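Local coordinates for isoaspartyl dipeptidase (Fervidobacterium islandicum, PDB 7CDH), which probably hydrolyses isoaspartyl (beta-aspartyl) dipeptides as a zinc-dependent M38 metallopeptidase of the amidohydrolase family, consistent with a role in protein repair, at residues A[129-134]-A[163-168]; A[157-162]-A[192-197]. All blocks are in the same frame, centred on the assembly; numbering follows the deposited sequence.

Contact 1 of 2, residues A[129-134]-A[163-168]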
ATOM      1  N   SER A 129      18.147  11.398   6.053  1.00 26.19           N
ATOM      2  CA  SER A 129      18.451  11.952   7.396  1.00 25.84           C
ATOM      3  C   SER A 129      19.406  10.951   8.061  1.00 26.74           C
ATOM      4  O   SER A 129      19.913  10.059   7.330  1.00 30.79           O
ATOM      5  CB  SER A 129      17.171  12.161   8.221  1.00 30.43           C
ATOM      6  OG  SER A 129      16.541  10.909   8.595  1.00 29.83           O
ATOM      7  N   TYR A 130      19.613  11.047   9.379  1.00 23.34           N
ATOM      8  CA  TYR A 130      20.501  10.132  10.126  1.00 26.06           C
ATOM      9  C   TYR A 130      20.094   8.690   9.853  1.00 27.02           C
ATOM     10  O   TYR A 130      20.957   7.855   9.644  1.00 28.88           O
ATOM     11  CB  TYR A 130      20.424  10.332  11.636  1.00 26.58           C
ATOM     12  CG  TYR A 130      21.407  11.290  12.260  1.00 29.78           C
ATOM     13  CD1 TYR A 130      21.873  12.430  11.615  1.00 30.36           C
ATOM     14  CD2 TYR A 130      21.827  11.072  13.570  1.00 36.01           C
ATOM     15  CE1 TYR A 130      22.743  13.318  12.239  1.00 31.35           C
ATOM     16  CE2 TYR A 130      22.721  11.929  14.195  1.00 38.27           C
ATOM     17  CZ  TYR A 130      23.166  13.063  13.536  1.00 37.60           C
ATOM     18  OH  TYR A 130      24.016  13.901  14.219  1.00 47.12           O
ATOM     19  N   ARG A 131      18.798   8.406   9.927  1.00 30.49           N
ATOM     20  CA  ARG A 131      18.304   7.024  10.044  1.00 29.01           C
ATOM     21  C   ARG A 131      18.415   6.293   8.711  1.00 29.68           C
ATOM     22  O   ARG A 131      18.109   6.859   7.675  1.00 29.60           O
ATOM     23  CB  ARG A 131      16.853   7.018  10.486  1.00 29.42           C
ATOM     24  CG  ARG A 131      16.295   5.614  10.627  1.00 29.07           C
ATOM     25  CD  ARG A 131      15.039   5.685  11.442  1.00 31.61           C
ATOM     26  NE  ARG A 131      14.510   4.369  11.685  1.00 33.23           N
ATOM     27  CZ  ARG A 131      13.778   3.675  10.834  1.00 31.30           C
ATOM     28  NH1 ARG A 131      13.476   4.167   9.639  1.00 28.18           N
ATOM     29  NH2 ARG A 131      13.372   2.470  11.202  1.00 32.17           N
ATOM     30  N   VAL A 132      18.822   5.040   8.783  1.00 31.72           N
ATOM     31  CA  VAL A 132      18.715   4.040   7.688  1.00 33.80           C
ATOM     32  C   VAL A 132      17.578   3.096   8.069  1.00 34.44           C
ATOM     33  O   VAL A 132      17.549   2.648   9.221  1.00 36.60           O
ATOM     34  CB  VAL A 132      20.066   3.319   7.550  1.00 29.85           C
ATOM     35  CG1 VAL A 132      19.938   2.061   6.726  1.00 33.20           C
ATOM     36  CG2 VAL A 132      21.125   4.261   6.998  1.00 27.38           C
ATOM     37  N   PRO A 133      16.582   2.786   7.196  1.00 33.02           N
ATOM     38  CA  PRO A 133      16.498   3.250   5.813  1.00 32.14           C
ATOM     39  C   PRO A 133      16.060   4.712   5.700  1.00 33.74           C
ATOM     40  O   PRO A 133      15.255   5.185   6.497  1.00 35.45           O
ATOM     41  CB  PRO A 133      15.367   2.377   5.197  1.00 28.63           C
ATOM     42  CG  PRO A 133      14.468   2.042   6.334  1.00 28.08           C
ATOM     43  CD  PRO A 133      15.380   1.993   7.555  1.00 34.28           C
ATOM     44  N   PRO A 134      16.569   5.469   4.711  1.00 29.75           N
ATOM     45  CA  PRO A 134      16.438   6.918   4.724  1.00 31.45           C
ATOM     46  C   PRO A 134      15.061   7.389   4.258  1.00 30.76           C
ATOM     47  O   PRO A 134      14.535   6.742   3.385  1.00 32.76           O
ATOM     48  CB  PRO A 134      17.532   7.372   3.750  1.00 31.53           C
ATOM     49  CG  PRO A 134      17.638   6.243   2.787  1.00 31.13           C
ATOM     50  CD  PRO A 134      17.408   4.994   3.616  1.00 30.95           C
ATOM     51  N   ARG A 163      23.252   7.654  18.080  1.00 34.90           N
ATOM     52  CA  ARG A 163      21.968   8.083  17.459  1.00 36.80           C
ATOM     53  C   ARG A 163      21.752   7.430  16.082  1.00 35.51           C
ATOM     54  O   ARG A 163      20.713   7.735  15.402  1.00 35.97           O
ATOM     55  CB  ARG A 163      21.916   9.604  17.334  1.00 44.25           C
ATOM     56  CG  ARG A 163      21.956  10.349  18.666  1.00 50.86           C
ATOM     57  CD  ARG A 163      22.483  11.759  18.440  1.00 51.61           C
ATOM     58  NE  ARG A 163      23.932  11.732  18.242  1.00 55.11           N
ATOM     59  CZ  ARG A 163      24.707  12.792  18.017  1.00 53.74           C
ATOM     60  NH1 ARG A 163      24.187  14.005  17.929  1.00 55.24           N
ATOM     61  NH2 ARG A 163      26.011  12.624  17.880  1.00 56.11           N
ATOM     62  N   SER A 164      22.647   6.530  15.670  1.00 30.85           N
ATOM     63  CA  SER A 164      22.533   5.845  14.362  1.00 30.66           C
ATOM     64  C   SER A 164      21.372   4.841  14.433  1.00 30.01           C
ATOM     65  O   SER A 164      20.880   4.549  15.537  1.00 31.38           O
ATOM     66  CB  SER A 164      23.822   5.184  13.983  1.00 30.63           C
ATOM     67  OG  SER A 164      23.902   3.900  14.556  1.00 31.47           O
ATOM     68  N   SER A 165      20.935   4.314  13.306  1.00 26.83           N
ATOM     69  CA  SER A 165      19.937   3.229  13.315  1.00 26.77           C
ATOM     70  C   SER A 165      20.683   1.905  13.194  1.00 28.75           C
ATOM     71  O   SER A 165      20.071   0.925  12.831  1.00 29.28           O
ATOM     72  CB  SER A 165      18.960   3.430  12.237  1.00 28.17           C
ATOM     73  OG  SER A 165      19.554   3.248  10.966  1.00 27.89           O
ATOM     74  N   GLN A 166      21.976   1.908  13.504  1.00 31.93           N
ATOM     75  CA  GLN A 166      22.866   0.720  13.459  1.00 31.76           C
ATOM     76  C   GLN A 166      22.764   0.079  12.074  1.00 31.84           C
ATOM     77  O   GLN A 166      22.456  -1.093  11.934  1.00 30.50           O
ATOM     78  CB  GLN A 166      22.546  -0.228  14.615  1.00 31.98           C
ATOM     79  CG  GLN A 166      22.716   0.376  16.009  1.00 35.02           C
ATOM     80  CD  GLN A 166      24.140   0.813  16.320  1.00 37.14           C
ATOM     81  OE1 GLN A 166      25.112   0.204  15.869  1.00 34.12           O
ATOM     82  NE2 GLN A 166      24.271   1.903  17.080  1.00 32.30           N
ATOM     83  N   PRO A 167      23.078   0.815  10.994  1.00 31.86           N
ATOM     84  CA  PRO A 167      22.970   0.264   9.647  1.00 32.51           C
ATOM     85  C   PRO A 167      24.064  -0.760   9.353  1.00 31.58           C
ATOM     86  O   PRO A 167      25.185  -0.587   9.810  1.00 32.55           O
ATOM     87  CB  PRO A 167      23.213   1.481   8.747  1.00 33.82           C
ATOM     88  CG  PRO A 167      24.130   2.361   9.590  1.00 32.93           C
ATOM     89  CD  PRO A 167      23.590   2.191  10.999  1.00 32.96           C
ATOM     90  N   THR A 168      23.726  -1.781   8.576  1.00 31.98           N
ATOM     91  CA  THR A 168      24.683  -2.813   8.089  1.00 30.96           C
ATOM     92  C   THR A 168      25.450  -2.281   6.879  1.00 30.29           C
ATOM     93  O   THR A 168      24.971  -1.340   6.234  1.00 31.05           O
ATOM     94  CB  THR A 168      23.955  -4.096   7.692  1.00 29.72           C
ATOM     95  OG1 THR A 168      23.113  -3.842   6.557  1.00 29.66           O
ATOM     96  CG2 THR A 168      23.158  -4.651   8.850  1.00 28.77           C
TER
HETATM   97  O   HOH W   1      22.024   5.595  10.852  1.00 27.36           O

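Contact 2 of 2, residues A[157-162]-A[192-197]. With ZN (zinc ion), chain K.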
ATOM      1  N   ILE A 157      23.757  10.459   6.877  1.00 35.56           N
ATOM      2  CA  ILE A 157      23.602   9.070   7.384  1.00 34.34           C
ATOM      3  C   ILE A 157      24.558   8.888   8.556  1.00 32.92           C
ATOM      4  O   ILE A 157      25.734   9.143   8.390  1.00 36.66           O
ATOM      5  CB  ILE A 157      23.886   8.087   6.246  1.00 34.93           C
ATOM      6  CG1 ILE A 157      22.843   8.261   5.144  1.00 41.34           C
ATOM      7  CG2 ILE A 157      23.958   6.668   6.758  1.00 36.45           C
ATOM      8  CD1 ILE A 157      23.096   7.364   3.967  1.00 48.99           C
ATOM      9  N   ALA A 158      24.054   8.516   9.717  1.00 31.29           N
ATOM     10  CA  ALA A 158      24.869   8.329  10.925  1.00 32.37           C
ATOM     11  C   ALA A 158      25.493   6.941  10.882  1.00 29.73           C
ATOM     12  O   ALA A 158      24.774   5.961  10.644  1.00 27.55           O
ATOM     13  CB  ALA A 158      24.050   8.521  12.178  1.00 34.74           C
ATOM     14  N   ILE A 159      26.792   6.896  11.145  1.00 31.69           N
ATOM     15  CA  ILE A 159      27.579   5.655  11.405  1.00 32.86           C
ATOM     16  C   ILE A 159      28.409   5.920  12.653  1.00 30.18           C
ATOM     17  O   ILE A 159      28.725   7.088  12.919  1.00 32.38           O
ATOM     18  CB  ILE A 159      28.453   5.329  10.185  1.00 33.03           C
ATOM     19  CG1 ILE A 159      29.285   6.554   9.775  1.00 34.24           C
ATOM     20  CG2 ILE A 159      27.578   4.837   9.042  1.00 31.19           C
ATOM     21  CD1 ILE A 159      30.431   6.249   8.860  1.00 34.37           C
ATOM     22  N   SER A 160      28.755   4.868  13.364  1.00 31.80           N
ATOM     23  CA  SER A 160      29.680   4.902  14.515  1.00 31.58           C
ATOM     24  C   SER A 160      29.191   5.977  15.475  1.00 32.91           C
ATOM     25  O   SER A 160      29.983   6.833  15.865  1.00 37.21           O
ATOM     26  CB  SER A 160      31.092   5.123  14.043  1.00 33.71           C
ATOM     27  OG  SER A 160      31.477   4.122  13.086  1.00 35.22           O
ATOM     28  N   ASP A 161      27.910   5.912  15.840  1.00 35.37           N
ATOM     29  CA  ASP A 161      27.227   6.952  16.658  1.00 35.08           C
ATOM     30  C   ASP A 161      26.057   6.323  17.420  1.00 33.93           C
ATOM     31  O   ASP A 161      25.371   5.464  16.859  1.00 33.65           O
ATOM     32  CB  ASP A 161      26.690   8.101  15.803  1.00 34.44           C
ATOM     33  CG  ASP A 161      26.321   9.318  16.619  1.00 37.46           C
ATOM     34  OD1 ASP A 161      25.175   9.373  17.123  1.00 35.33           O
ATOM     35  OD2 ASP A 161      27.207  10.175  16.788  1.00 41.47           O
ATOM     36  N   HIS A 162      25.824   6.787  18.640  1.00 33.87           N
ATOM     37  CA  HIS A 162      24.761   6.288  19.535  1.00 36.68           C
ATOM     38  C   HIS A 162      23.365   6.706  19.010  1.00 32.76           C
ATOM     39  O   HIS A 162      22.413   6.081  19.428  1.00 31.50           O
ATOM     40  CB  HIS A 162      25.079   6.701  20.981  1.00 37.82           C
ATOM     41  CG  HIS A 162      25.017   8.168  21.238  1.00 38.93           C
ATOM     42  ND1 HIS A 162      26.127   8.977  21.172  1.00 48.34           N
ATOM     43  CD2 HIS A 162      24.005   8.973  21.586  1.00 41.31           C
ATOM     44  CE1 HIS A 162      25.798  10.215  21.474  1.00 44.84           C
ATOM     45  NE2 HIS A 162      24.512  10.230  21.722  1.00 43.06           N
ATOM     46  N   VAL A 192      27.069  10.837  -0.797  1.00 30.30           N
ATOM     47  CA  VAL A 192      26.607  10.300   0.505  1.00 33.66           C
ATOM     48  C   VAL A 192      27.404  11.061   1.565  1.00 32.87           C
ATOM     49  O   VAL A 192      28.607  10.956   1.532  1.00 30.37           O
ATOM     50  CB  VAL A 192      26.807   8.778   0.619  1.00 36.97           C
ATOM     51  CG1 VAL A 192      26.280   8.236   1.942  1.00 33.99           C
ATOM     52  CG2 VAL A 192      26.173   8.059  -0.557  1.00 40.34           C
ATOM     53  N   ASN A 193      26.724  11.816   2.427  1.00 32.96           N
ATOM     54  CA  ASN A 193      27.314  12.526   3.579  1.00 34.12           C
ATOM     55  C   ASN A 193      27.110  11.626   4.799  1.00 37.43           C
ATOM     56  O   ASN A 193      25.945  11.287   5.122  1.00 34.49           O
ATOM     57  CB  ASN A 193      26.719  13.928   3.692  1.00 38.02           C
ATOM     58  CG  ASN A 193      27.215  14.726   4.878  1.00 37.09           C
ATOM     59  OD1 ASN A 193      26.430  15.365   5.562  1.00 38.82           O
ATOM     60  ND2 ASN A 193      28.514  14.761   5.085  1.00 39.47           N
ATOM     61  N   PHE A 194      28.209  11.203   5.422  1.00 35.80           N
ATOM     62  CA  PHE A 194      28.192  10.351   6.634  1.00 32.49           C
ATOM     63  C   PHE A 194      28.405  11.259   7.832  1.00 34.32           C
ATOM     64  O   PHE A 194      29.438  11.942   7.867  1.00 33.61           O
ATOM     65  CB  PHE A 194      29.279   9.281   6.588  1.00 31.16           C
ATOM     66  CG  PHE A 194      29.056   8.269   5.507  1.00 29.71           C
ATOM     67  CD1 PHE A 194      28.127   7.260   5.664  1.00 28.34           C
ATOM     68  CD2 PHE A 194      29.732   8.358   4.310  1.00 29.94           C
ATOM     69  CE1 PHE A 194      27.906   6.341   4.653  1.00 29.62           C
ATOM     70  CE2 PHE A 194      29.501   7.441   3.293  1.00 29.39           C
ATOM     71  CZ  PHE A 194      28.591   6.433   3.473  1.00 29.68           C
ATOM     72  N   HIS A 195      27.435  11.295   8.746  1.00 33.35           N
ATOM     73  CA  HIS A 195      27.683  11.742  10.128  1.00 31.71           C
ATOM     74  C   HIS A 195      28.521  10.672  10.818  1.00 33.77           C
ATOM     75  O   HIS A 195      28.029   9.544  10.998  1.00 35.78           O
ATOM     76  CB  HIS A 195      26.387  12.001  10.872  1.00 32.66           C
ATOM     77  CG  HIS A 195      26.590  12.158  12.334  1.00 30.69           C
ATOM     78  ND1 HIS A 195      26.681  13.400  12.921  1.00 28.22           N
ATOM     79  CD2 HIS A 195      26.784  11.236  13.307  1.00 31.05           C
ATOM     80  CE1 HIS A 195      26.887  13.228  14.220  1.00 33.24           C
ATOM     81  NE2 HIS A 195      26.947  11.903  14.495  1.00 28.82           N
ATOM     82  N   VAL A 196      29.751  11.007  11.192  1.00 31.30           N
ATOM     83  CA  VAL A 196      30.603  10.027  11.907  1.00 31.74           C
ATOM     84  C   VAL A 196      30.645  10.393  13.380  1.00 30.48           C
ATOM     85  O   VAL A 196      31.114  11.483  13.712  1.00 34.09           O
ATOM     86  CB  VAL A 196      32.020   9.931  11.332  1.00 33.66           C
ATOM     87  CG1 VAL A 196      32.777   8.820  12.041  1.00 33.37           C
ATOM     88  CG2 VAL A 196      32.003   9.710   9.830  1.00 34.80           C
ATOM     89  N   GLY A 197      30.167   9.490  14.223  1.00 30.35           N
ATOM     90  CA  GLY A 197      30.176   9.686  15.672  1.00 32.18           C
ATOM     91  C   GLY A 197      31.518   9.288  16.240  1.00 35.87           C
ATOM     92  O   GLY A 197      32.484   9.230  15.486  1.00 39.51           O
TER
HETATM   93 ZN    ZN K 410      26.284  15.346  12.192  1.00 50.84          ZN

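Contact 1 of 2, residues A[129-134]-A[163-168]
Rotation of S165 about its first torsion (chi1 69°) sets OG between the backbone N and the carbonyl carbon and turns the hydroxyl toward V132, while a bend at chi3 folds the R163 side chain round so that its guanidinium presents a face to Y130 OH. S165 OG donates to V132 O over 2.7 Å, arriving in the carbonyl plane on a lone pair with a C=O...donor angle of 120°. The accepting carbonyl belongs to the cis peptide bond that leads into P133. Next to this bond, R131 CG lies 3.8 Å from S165 CB. P167 lies across V132, nearly perpendicular to it, with P167 CB against V132 CB at 3.8 Å. A water ties the two backbones together, donating to Y130 O at 2.8 Å and accepting from S165 N at 3.0 Å.

Farther along, R163 O lies at the edge of the Y130 ring, near its plane, and R163 CB is 4.0 Å from Y130 CE2. Y130 OH stands 3.7 Å from R163 NH1, over the rim of one guanidinium face, with ring and guanidinium planes 71° apart; the Y130 side chain also comes within about 3 Å of a bound zinc ion. R163 forms salt bridges with D161 and E70, and the extended R131 reaches D178 of the second subunit, which also meets S165 and Q166. The two loops follow strands 122-127 and 151-159. Helix 169-186, into which 163-168 leads, packs against V132 through I175 and against P167 through I172; V132 also touches I157 of strand 151-159.

Contact 2 of 2, residues A[157-162]-A[192-197]
Strands 151-159 and 191-196 are parallel neighbours in the barrel sheet of this amidohydrolase, joined through helix 169-186 in a beta-alpha-beta crossover, and the second strand delivers the zinc ligand H195. Backbone bonds alternate along the pair. I157 N donates to N193 O at 2.9 Å; H195 N then makes a weak bond to I157 O, and I159 N donates to H195 O. The ladder ends with G197 N bonded to I159 O at 3.1 Å, just beyond the last strand residue.

I157, I159, F194 and V196 share one face of the sheet. There the I159 CG1 branch takes the crowded position (chi1 52°), which carries CD1 across to V196 CG2 at 3.9 Å and also against F194 CB. This apolar layer continues onto I172 and L206 of the surrounding helices. A158 and H195 occupy the other face, with A158 CB obliquely beside the imidazole.

The imidazole is held at both nitrogens: H195 ND1 binds zinc at 2.1 Å, and H195 NE2 donates an almost straight bond to D161 OD2 at 2.9 Å. The oxygen lies in the imidazole plane, yet NE2 meets it from above the carboxylate, 75° out of that plane, and the two flat groups are 80° apart. E156 and H224 complete the protein ligands of this zinc. Zinc and carboxylate together restrain the rotation of the ring, and D161 may modestly raise the electron density of the imidazole, an effect that its salt bridge to R163 would temper.

The contacts lie side by side, their centres about 8 Å apart, and their segments alternate along the chain. Contact 2 is wholly buried; contact 1 is mostly buried, with two partly exposed arginines at the subunit interface. Contact 2 is strand pairing that runs into the turn beyond the strand ends, where D161 meets H195. Contact 1 lies among the loops that follow the strands, where a serine hydroxyl, a water and small apolar patches replace the backbone ladder. Y130 O probably bonds to A158 N, and Y130 also meets the ring of H195, so the 129-134 loop borders the zinc site. R163 sits between the two contacts. The second subunit reaches much more of contact 1 than of contact 2.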